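Local coordinates for HIT domain-containing protein (PDB 3KSV) that probably acts on nucleotide substrates as a histidine triad (HIT) family hydrolase or transferase, and binds a zinc ion, at residues P42-H47 with I111-D116; A29-A34 with A67-V72; K33-M38 with I51-A56. All coordinates share one frame; numbering follows the deposited sequence.

Contact 1: P42-H47 with I111-D116; sequences PLSRGH and IIPKTD
H47 and I112 run alongside each other. I112 lays its CG1 over one face of the imidazole. CG1 is 3.7 Å from the H47 ring centroid and only 13° off the normal, a CH-pi contact. The ring is held at its edge too. L43 N donates to H47 ND1 in the ring plane, at 3.1 Å. H47 NE2 is hydrogen-bonded to H110, the last histidine of the predicted triad motif. Both ring nitrogens therefore have partners, which fixes the ring rotation. I112 CG2, the other branch, meets L43 CB at 4.0 Å and S44 OG at 3.4 Å.

The packing is also close around P113. Its CG is 3.2 Å from R45 O and 3.6 Å from G46 C, in the type II turn S44-H47. P113 thus presses its ring against the backbone of the turn. S44 OG donates to P113 O at 2.7 Å, tilted 15° from the carbonyl plane. The S44 torsion (chi1 59°) sets OG between the backbone N and the carbonyl carbon, facing the strand.

The contact thins out towards T115. This residue is exposed, and its CG2 comes no closer than 4.4 Å to S44 CB. R45 is partly exposed and leads its guanidinium away from the strand, to a salt bridge with D138 of the second subunit. G46 O accepts from Y142 of that same subunit.

The turn lies in the loop between strands 34-38 and 48-52, beside strand 109-114. I111 packs on helix 64-82 and on strand 48-52, while the backbone of I112 pairs with N91 of strand 89-96.

Contact 2: A29-A34 with A67-V72; sequences AETSKA and AADVGV
T31 and D69 reach for each other from opposite directions, T31 from the turn after strand 27-30 and D69 from helix 64-82. T31 OG1 donates to D69 OD2. The modelled separation of 2.4 Å is very short, so its exact length is doubtful. The D69 carboxylate leaves the helix with CG anti to the backbone N (chi1 -160°), which extends it towards the turn. A second donor reaches the same oxygen. K33 N is 3.0 Å from D69 OD2 and comes from above the carboxylate plane, 48° out of it, with a bent N-H angle of 140°. One carboxylate oxygen therefore grips both a side-chain hydroxyl and a backbone amide of the turn.

The turn has its own ties. T31 N donates to A34 O at 3.0 Å, and A34 N makes a weak bond to T31 OG1. S32 and K33 thus link strands 27-30 and 34-38 as the end of an antiparallel hairpin. This hairpin forms one edge of the HIT-domain sheet within this chain, and helix 64-82 runs across a face of that sheet.

Beside the polar group the contact becomes apolar. A34 points its CB at the helix and meets V70 CG2 at 4.0 Å. V70 also rests on V50 and P52 of the next strand, and A34 on L73 one turn further along the helix. K33 starts towards D69, its CB 3.3 Å from D69 OD2. Its chain then bends after CG and turns off, and K33 NZ makes a weak, long ion pair with D66. On the helix, A68 and V72 pack against V72 and A68 of the second subunit.

Contact 3: K33-M38 with I51-A56; sequences KALAFM and IPKEHA. With ZN (zinc ion), chain B.
Strands 34-38 and 48-52 run antiparallel here, with L35 and I51 as a hydrogen-bonded pair and A34 and P52 as a non-hydrogen-bonded one. L35 N donates to I51 O at 2.9 Å, and I51 N donates to L35 O at 2.8 Å. Both bonds are nearly straight. The ladder extends to K33 O, which accepts K53 N at 2.9 Å from above its carbonyl plane, 37° out of it. A water also donates to K33 O and accepts from E54 N. It bridges the two segments just where regular pairing stops.

L35 and I51 put their side chains on the same face of the sheet, but they meet loosely, with L35 CB 4.2 Å from I51 CG1. F37 adds its ring edge. I51 CD1 lies in the ring plane, 3.9 Å from F37 CE2. The I51 chi1 of 71° swings CG1 and its CD1 towards the F37 edge.

K53 runs extended beyond CG over the backbone of the other strand, its CD 3.9 Å from A34 N. Its NZ reaches T31 O, which ties the turn before strand 34-38 to this hairpin.

Past P52 the chain leaves the sheet. P52 O accepts from H106 NE2, and H55 ND1 binds the zinc ion at 2.0 Å. C13, C16 and H106 complete the metal site. The bond from P52 O probably helps orient H106, through the nitrogen that does not bind metal. I51 also packs against H108, the predicted nucleotidylated histidine. A hairpin that packs against the predicted active-site histidine and runs on to a Cys2His2 zinc site is consistent with a zinc-containing member of the HINT group.

Overall arrangement
From the N terminus, 29-34 comes first. Contact 3 closes the shortest loop, from 33-38 to 51-56, and makes a hairpin. Contact 2 overlaps contact 3 at K33 and A34 and closes a longer loop to helix 64-82, so contact 3 nests largely within it. Contact 1 starts inside both loops, at 42-47, and ends far beyond them at 111-116, so it crosses both. Contacts 2 and 3 adjoin, with centres about 7 Å apart. M38 of contact 3 touches G46 and H47 of contact 1. Together they tie the sheet to its helix and to the connection ahead of strand 48-52; all three reach the second subunit, contact 3 through M38 alone.

Contact 1: P42-H47 with I111-D116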
loop_
_atom_site.group_PDB
_atom_site.type_symbol
_atom_site.label_atom_id
_atom_site.label_comp_id
_atom_site.label_asym_id
_atom_site.label_seq_id
_atom_site.Cartn_x
_atom_site.Cartn_y
_atom_site.Cartn_z
ATOM N N PRO A 42 -11.695 5.479 -12.275
ATOM C CA PRO A 42 -11.113 4.167 -11.994
ATOM C C PRO A 42 -10.263 3.617 -13.129
ATOM O O PRO A 42 -10.517 3.947 -14.280
ATOM C CB PRO A 42 -12.350 3.287 -11.839
ATOM C CG PRO A 42 -13.334 3.879 -12.760
ATOM C CD PRO A 42 -13.119 5.359 -12.649
ATOM N N LEU A 43 -9.299 2.750 -12.804
ATOM C CA LEU A 43 -8.545 1.985 -13.801
ATOM C C LEU A 43 -9.254 0.688 -14.157
ATOM O O LEU A 43 -8.943 0.055 -15.169
ATOM C CB LEU A 43 -7.164 1.619 -13.272
ATOM C CG LEU A 43 -6.190 2.730 -12.904
ATOM C CD1 LEU A 43 -4.894 2.067 -12.511
ATOM C CD2 LEU A 43 -5.986 3.738 -14.022
ATOM N N SER A 44 -10.183 0.293 -13.293
ATOM C CA SER A 44 -10.962 -0.924 -13.458
ATOM C C SER A 44 -12.229 -0.768 -12.627
ATOM O O SER A 44 -12.303 0.081 -11.734
ATOM C CB SER A 44 -10.162 -2.126 -12.975
ATOM O OG SER A 44 -9.811 -1.955 -11.615
ATOM N N ARG A 45 -13.230 -1.573 -12.940
ATOM C CA ARG A 45 -14.492 -1.580 -12.213
ATOM C C ARG A 45 -14.273 -2.020 -10.751
ATOM O O ARG A 45 -13.657 -3.054 -10.504
ATOM C CB ARG A 45 -15.467 -2.518 -12.955
ATOM C CG ARG A 45 -16.813 -2.746 -12.300
ATOM C CD ARG A 45 -17.703 -1.531 -12.315
ATOM N NE ARG A 45 -18.863 -1.781 -11.462
ATOM C CZ ARG A 45 -19.987 -2.415 -11.824
ATOM N NH1 ARG A 45 -20.184 -2.858 -13.072
ATOM N NH2 ARG A 45 -20.950 -2.573 -10.916
ATOM N N GLY A 46 -14.754 -1.216 -9.794
ATOM C CA GLY A 46 -14.612 -1.505 -8.347
ATOM C C GLY A 46 -13.386 -0.902 -7.657
ATOM O O GLY A 46 -13.131 -1.176 -6.487
ATOM N N HIS A 47 -12.608 -0.123 -8.407
ATOM C CA HIS A 47 -11.459 0.653 -7.906
ATOM C C HIS A 47 -11.914 1.614 -6.814
ATOM O O HIS A 47 -12.819 2.444 -7.020
ATOM C CB HIS A 47 -10.832 1.419 -9.086
ATOM C CG HIS A 47 -9.617 2.251 -8.758
ATOM N ND1 HIS A 47 -8.830 2.801 -9.749
ATOM C CD2 HIS A 47 -9.071 2.655 -7.582
ATOM C CE1 HIS A 47 -7.849 3.493 -9.202
ATOM N NE2 HIS A 47 -7.970 3.421 -7.888
ATOM N N ILE A 111 -7.126 0.767 -4.019
ATOM C CA ILE A 111 -7.313 -0.697 -4.114
ATOM C C ILE A 111 -7.948 -0.985 -5.460
ATOM O O ILE A 111 -9.115 -0.652 -5.673
ATOM C CB ILE A 111 -8.145 -1.320 -2.962
ATOM C CG1 ILE A 111 -7.731 -0.764 -1.579
ATOM C CG2 ILE A 111 -7.958 -2.878 -2.955
ATOM C CD1 ILE A 111 -8.159 0.680 -1.324
ATOM N N ILE A 112 -7.168 -1.566 -6.381
ATOM C CA ILE A 112 -7.524 -1.605 -7.810
ATOM C C ILE A 112 -7.720 -3.048 -8.262
ATOM O O ILE A 112 -6.738 -3.794 -8.328
ATOM C CB ILE A 112 -6.426 -0.967 -8.703
ATOM C CG1 ILE A 112 -6.020 0.433 -8.217
ATOM C CG2 ILE A 112 -6.912 -0.837 -10.130
ATOM C CD1 ILE A 112 -4.650 0.844 -8.672
ATOM N N PRO A 113 -8.981 -3.462 -8.569
ATOM C CA PRO A 113 -9.255 -4.811 -9.076
ATOM C C PRO A 113 -8.485 -5.085 -10.351
ATOM O O PRO A 113 -8.363 -4.193 -11.199
ATOM C CB PRO A 113 -10.754 -4.783 -9.381
ATOM C CG PRO A 113 -11.292 -3.741 -8.437
ATOM C CD PRO A 113 -10.225 -2.717 -8.305
ATOM N N LYS A 114 -7.941 -6.293 -10.456
ATOM C CA LYS A 114 -7.234 -6.729 -11.654
ATOM C C LYS A 114 -8.041 -7.870 -12.221
ATOM O O LYS A 114 -7.857 -9.046 -11.885
ATOM C CB LYS A 114 -5.788 -7.167 -11.349
ATOM C CG LYS A 114 -4.940 -7.442 -12.610
ATOM C CD LYS A 114 -4.641 -6.136 -13.353
ATOM C CE LYS A 114 -3.674 -6.276 -14.505
ATOM N NZ LYS A 114 -2.441 -6.979 -14.098
ATOM N N THR A 115 -8.965 -7.495 -13.082
ATOM C CA THR A 115 -9.899 -8.433 -13.649
ATOM C C THR A 115 -9.256 -9.068 -14.872
ATOM O O THR A 115 -9.584 -10.178 -15.245
ATOM C CB THR A 115 -11.280 -7.744 -13.932
ATOM O OG1 THR A 115 -11.936 -8.409 -15.004
ATOM C CG2 THR A 115 -11.152 -6.238 -14.271
ATOM N N ASP A 116 -8.250 -8.406 -15.422
ATOM C CA ASP A 116 -7.917 -8.575 -16.821
ATOM C C ASP A 116 -6.459 -8.241 -17.067
ATOM O O ASP A 116 -5.919 -7.347 -16.426
ATOM C CB ASP A 116 -8.773 -7.565 -17.585
ATOM C CG ASP A 116 -9.254 -8.074 -18.882
ATOM O OD1 ASP A 116 -8.464 -8.079 -19.848
ATOM O OD2 ASP A 116 -10.452 -8.431 -18.941
#

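Contact 2: A29-A34 with A67-V72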
loop_
_atom_site.group_PDB
_atom_site.type_symbol
_atom_site.label_atom_id
_atom_site.label_comp_id
_atom_site.label_asym_id
_atom_site.label_seq_id
_atom_site.Cartn_x
_atom_site.Cartn_y
_atom_site.Cartn_z
ATOM N N ALA A 29 -17.020 3.384 3.802
ATOM C CA ALA A 29 -16.763 3.086 5.201
ATOM C C ALA A 29 -16.164 4.332 5.840
ATOM O O ALA A 29 -15.631 5.206 5.145
ATOM C CB ALA A 29 -15.827 1.908 5.337
ATOM N N GLU A 30 -16.293 4.420 7.159
ATOM C CA GLU A 30 -15.764 5.537 7.925
ATOM C C GLU A 30 -15.393 5.021 9.304
ATOM O O GLU A 30 -16.142 4.276 9.910
ATOM C CB GLU A 30 -16.787 6.669 8.020
ATOM C CG GLU A 30 -16.281 7.896 8.797
ATOM C CD GLU A 30 -17.232 9.109 8.785
ATOM O OE1 GLU A 30 -18.418 8.979 8.385
ATOM O OE2 GLU A 30 -16.781 10.209 9.206
ATOM N N THR A 31 -14.195 5.361 9.761
ATOM C CA THR A 31 -13.743 4.983 11.088
ATOM C C THR A 31 -13.376 6.287 11.755
ATOM O O THR A 31 -13.551 7.354 11.163
ATOM C CB THR A 31 -12.540 3.980 11.038
ATOM O OG1 THR A 31 -11.418 4.593 10.404
ATOM C CG2 THR A 31 -12.908 2.722 10.257
ATOM N N SER A 32 -12.862 6.229 12.976
ATOM C CA SER A 32 -12.479 7.462 13.656
ATOM C C SER A 32 -11.441 8.270 12.858
ATOM O O SER A 32 -11.560 9.492 12.745
ATOM C CB SER A 32 -11.953 7.156 15.053
ATOM O OG SER A 32 -11.060 6.061 15.010
ATOM N N LYS A 33 -10.451 7.600 12.275
ATOM C CA LYS A 33 -9.310 8.303 11.671
ATOM C C LYS A 33 -9.214 8.209 10.151
ATOM O O LYS A 33 -8.328 8.829 9.569
ATOM C CB LYS A 33 -7.999 7.812 12.311
ATOM C CG LYS A 33 -7.782 8.285 13.746
ATOM C CD LYS A 33 -7.405 9.766 13.769
ATOM C CE LYS A 33 -7.163 10.297 15.183
ATOM N NZ LYS A 33 -6.481 11.645 15.160
ATOM N N ALA A 34 -10.137 7.480 9.511
ATOM C CA ALA A 34 -10.031 7.138 8.085
ATOM C C ALA A 34 -11.389 7.081 7.363
ATOM O O ALA A 34 -12.420 6.922 7.989
ATOM C CB ALA A 34 -9.277 5.797 7.918
ATOM N N ALA A 67 -2.035 5.631 11.328
ATOM C CA ALA A 67 -1.466 4.557 10.531
ATOM C C ALA A 67 -2.095 3.219 10.905
ATOM O O ALA A 67 -2.420 2.417 10.019
ATOM C CB ALA A 67 0.025 4.525 10.682
ATOM N N ALA A 68 -2.304 2.985 12.200
ATOM C CA ALA A 68 -2.960 1.748 12.644
ATOM C C ALA A 68 -4.378 1.643 12.094
ATOM O O ALA A 68 -4.761 0.602 11.557
ATOM C CB ALA A 68 -2.967 1.646 14.162
ATOM N N ASP A 69 -5.133 2.734 12.197
ATOM C CA ASP A 69 -6.518 2.778 11.723
ATOM C C ASP A 69 -6.617 2.640 10.196
ATOM O O ASP A 69 -7.532 1.977 9.680
ATOM C CB ASP A 69 -7.179 4.088 12.197
ATOM C CG ASP A 69 -8.732 4.037 12.195
ATOM O OD1 ASP A 69 -9.358 3.177 12.880
ATOM O OD2 ASP A 69 -9.328 4.907 11.525
ATOM N N VAL A 70 -5.707 3.281 9.470
ATOM C CA VAL A 70 -5.685 3.167 8.008
ATOM C C VAL A 70 -5.289 1.743 7.559
ATOM O O VAL A 70 -5.883 1.191 6.625
ATOM C CB VAL A 70 -4.766 4.214 7.327
ATOM C CG1 VAL A 70 -4.650 3.903 5.844
ATOM C CG2 VAL A 70 -5.298 5.630 7.524
ATOM N N GLY A 71 -4.318 1.134 8.234
ATOM C CA GLY A 71 -3.958 -0.262 7.937
ATOM C C GLY A 71 -5.140 -1.218 8.103
ATOM O O GLY A 71 -5.347 -2.122 7.286
ATOM N N VAL A 72 -5.904 -1.027 9.174
ATOM C CA VAL A 72 -7.072 -1.842 9.458
ATOM C C VAL A 72 -8.168 -1.619 8.413
ATOM O O VAL A 72 -8.704 -2.588 7.891
ATOM C CB VAL A 72 -7.634 -1.564 10.879
ATOM C CG1 VAL A 72 -9.064 -2.062 11.009
ATOM C CG2 VAL A 72 -6.737 -2.207 11.928
#

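Contact 3: K33-M38 with I51-A56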
loop_
_atom_site.group_PDB
_atom_site.type_symbol
_atom_site.label_atom_id
_atom_site.label_comp_id
_atom_site.label_asym_id
_atom_site.label_seq_id
_atom_site.Cartn_x
_atom_site.Cartn_y
_atom_site.Cartn_z
ATOM N N LYS A 33 -10.451 7.600 12.275
ATOM C CA LYS A 33 -9.310 8.303 11.671
ATOM C C LYS A 33 -9.214 8.209 10.151
ATOM O O LYS A 33 -8.328 8.829 9.569
ATOM C CB LYS A 33 -7.999 7.812 12.311
ATOM C CG LYS A 33 -7.782 8.285 13.746
ATOM C CD LYS A 33 -7.405 9.766 13.769
ATOM C CE LYS A 33 -7.163 10.297 15.183
ATOM N NZ LYS A 33 -6.481 11.645 15.160
ATOM N N ALA A 34 -10.137 7.480 9.511
ATOM C CA ALA A 34 -10.031 7.138 8.085
ATOM C C ALA A 34 -11.389 7.081 7.363
ATOM O O ALA A 34 -12.420 6.922 7.989
ATOM C CB ALA A 34 -9.277 5.797 7.918
ATOM N N LEU A 35 -11.357 7.212 6.040
ATOM C CA LEU A 35 -12.536 7.120 5.200
ATOM C C LEU A 35 -12.248 6.270 3.940
ATOM O O LEU A 35 -11.124 6.267 3.430
ATOM C CB LEU A 35 -12.958 8.544 4.802
ATOM C CG LEU A 35 -14.424 8.806 4.504
ATOM C CD1 LEU A 35 -15.145 9.152 5.811
ATOM C CD2 LEU A 35 -14.583 9.926 3.428
ATOM N N ALA A 36 -13.263 5.565 3.438
ATOM C CA ALA A 36 -13.199 4.879 2.154
ATOM C C ALA A 36 -14.335 5.307 1.219
ATOM O O ALA A 36 -15.472 5.560 1.659
ATOM C CB ALA A 36 -13.216 3.367 2.362
ATOM N N PHE A 37 -14.020 5.382 -0.075
ATOM C CA PHE A 37 -14.993 5.639 -1.112
ATOM C C PHE A 37 -14.530 5.133 -2.490
ATOM O O PHE A 37 -13.407 4.656 -2.656
ATOM C CB PHE A 37 -15.344 7.126 -1.148
ATOM C CG PHE A 37 -14.166 8.019 -1.170
ATOM C CD1 PHE A 37 -13.579 8.369 -2.373
ATOM C CD2 PHE A 37 -13.650 8.524 0.003
ATOM C CE1 PHE A 37 -12.471 9.223 -2.416
ATOM C CE2 PHE A 37 -12.550 9.372 -0.012
ATOM C CZ PHE A 37 -11.948 9.722 -1.231
ATOM N N MET A 38 -15.419 5.219 -3.471
ATOM C CA MET A 38 -15.111 4.767 -4.823
ATOM C C MET A 38 -14.271 5.804 -5.578
ATOM O O MET A 38 -14.359 7.008 -5.319
ATOM C CB MET A 38 -16.396 4.460 -5.592
ATOM C CG MET A 38 -17.370 3.469 -4.897
ATOM S SD MET A 38 -16.664 1.847 -4.530
ATOM C CE MET A 38 -16.182 1.350 -6.187
ATOM N N ILE A 51 -8.446 6.684 2.579
ATOM C CA ILE A 51 -7.672 7.866 2.953
ATOM C C ILE A 51 -7.731 8.144 4.463
ATOM O O ILE A 51 -8.733 7.840 5.114
ATOM C CB ILE A 51 -8.154 9.128 2.184
ATOM C CG1 ILE A 51 -9.504 9.583 2.683
ATOM C CG2 ILE A 51 -8.232 8.863 0.669
ATOM C CD1 ILE A 51 -9.824 11.004 2.277
ATOM N N PRO A 52 -6.660 8.724 5.029
ATOM C CA PRO A 52 -6.794 9.248 6.372
ATOM C C PRO A 52 -7.624 10.523 6.373
ATOM O O PRO A 52 -7.604 11.285 5.405
ATOM C CB PRO A 52 -5.349 9.550 6.758
ATOM C CG PRO A 52 -4.717 9.927 5.483
ATOM C CD PRO A 52 -5.320 8.991 4.482
ATOM N N LYS A 53 -8.359 10.753 7.449
ATOM C CA LYS A 53 -9.072 12.013 7.610
ATOM C C LYS A 53 -8.096 13.192 7.753
ATOM O O LYS A 53 -8.361 14.279 7.247
ATOM C CB LYS A 53 -10.018 11.941 8.808
ATOM C CG LYS A 53 -11.287 11.118 8.544
ATOM C CD LYS A 53 -12.031 10.821 9.851
ATOM C CE LYS A 53 -13.458 10.344 9.625
ATOM N NZ LYS A 53 -14.063 9.803 10.882
ATOM N N GLU A 54 -6.961 12.961 8.409
ATOM C CA GLU A 54 -5.918 13.982 8.585
ATOM C C GLU A 54 -5.341 14.360 7.218
ATOM O O GLU A 54 -5.110 13.481 6.381
ATOM C CB GLU A 54 -4.791 13.428 9.498
ATOM C CG GLU A 54 -3.656 14.424 9.859
ATOM C CD GLU A 54 -2.329 13.744 10.332
ATOM O OE1 GLU A 54 -2.279 12.494 10.579
ATOM O OE2 GLU A 54 -1.318 14.487 10.441
ATOM N N HIS A 55 -5.108 15.651 6.981
ATOM C CA HIS A 55 -4.401 16.069 5.763
ATOM C C HIS A 55 -2.898 15.825 5.924
ATOM O O HIS A 55 -2.153 16.718 6.338
ATOM C CB HIS A 55 -4.668 17.540 5.386
ATOM C CG HIS A 55 -4.052 17.948 4.077
ATOM N ND1 HIS A 55 -4.642 17.693 2.857
ATOM C CD2 HIS A 55 -2.881 18.573 3.803
ATOM C CE1 HIS A 55 -3.862 18.143 1.891
ATOM N NE2 HIS A 55 -2.790 18.688 2.436
ATOM N N ALA A 56 -2.468 14.609 5.604
ATOM C CA ALA A 56 -1.040 14.283 5.465
ATOM C C ALA A 56 -0.758 14.222 3.974
ATOM O O ALA A 56 -1.455 13.528 3.248
ATOM C CB ALA A 56 -0.732 12.957 6.109
HETATM ZN ZN ZN B . -6.309 17.006 2.028
HETATM O O HOH W 1 -6.431 10.607 10.130
#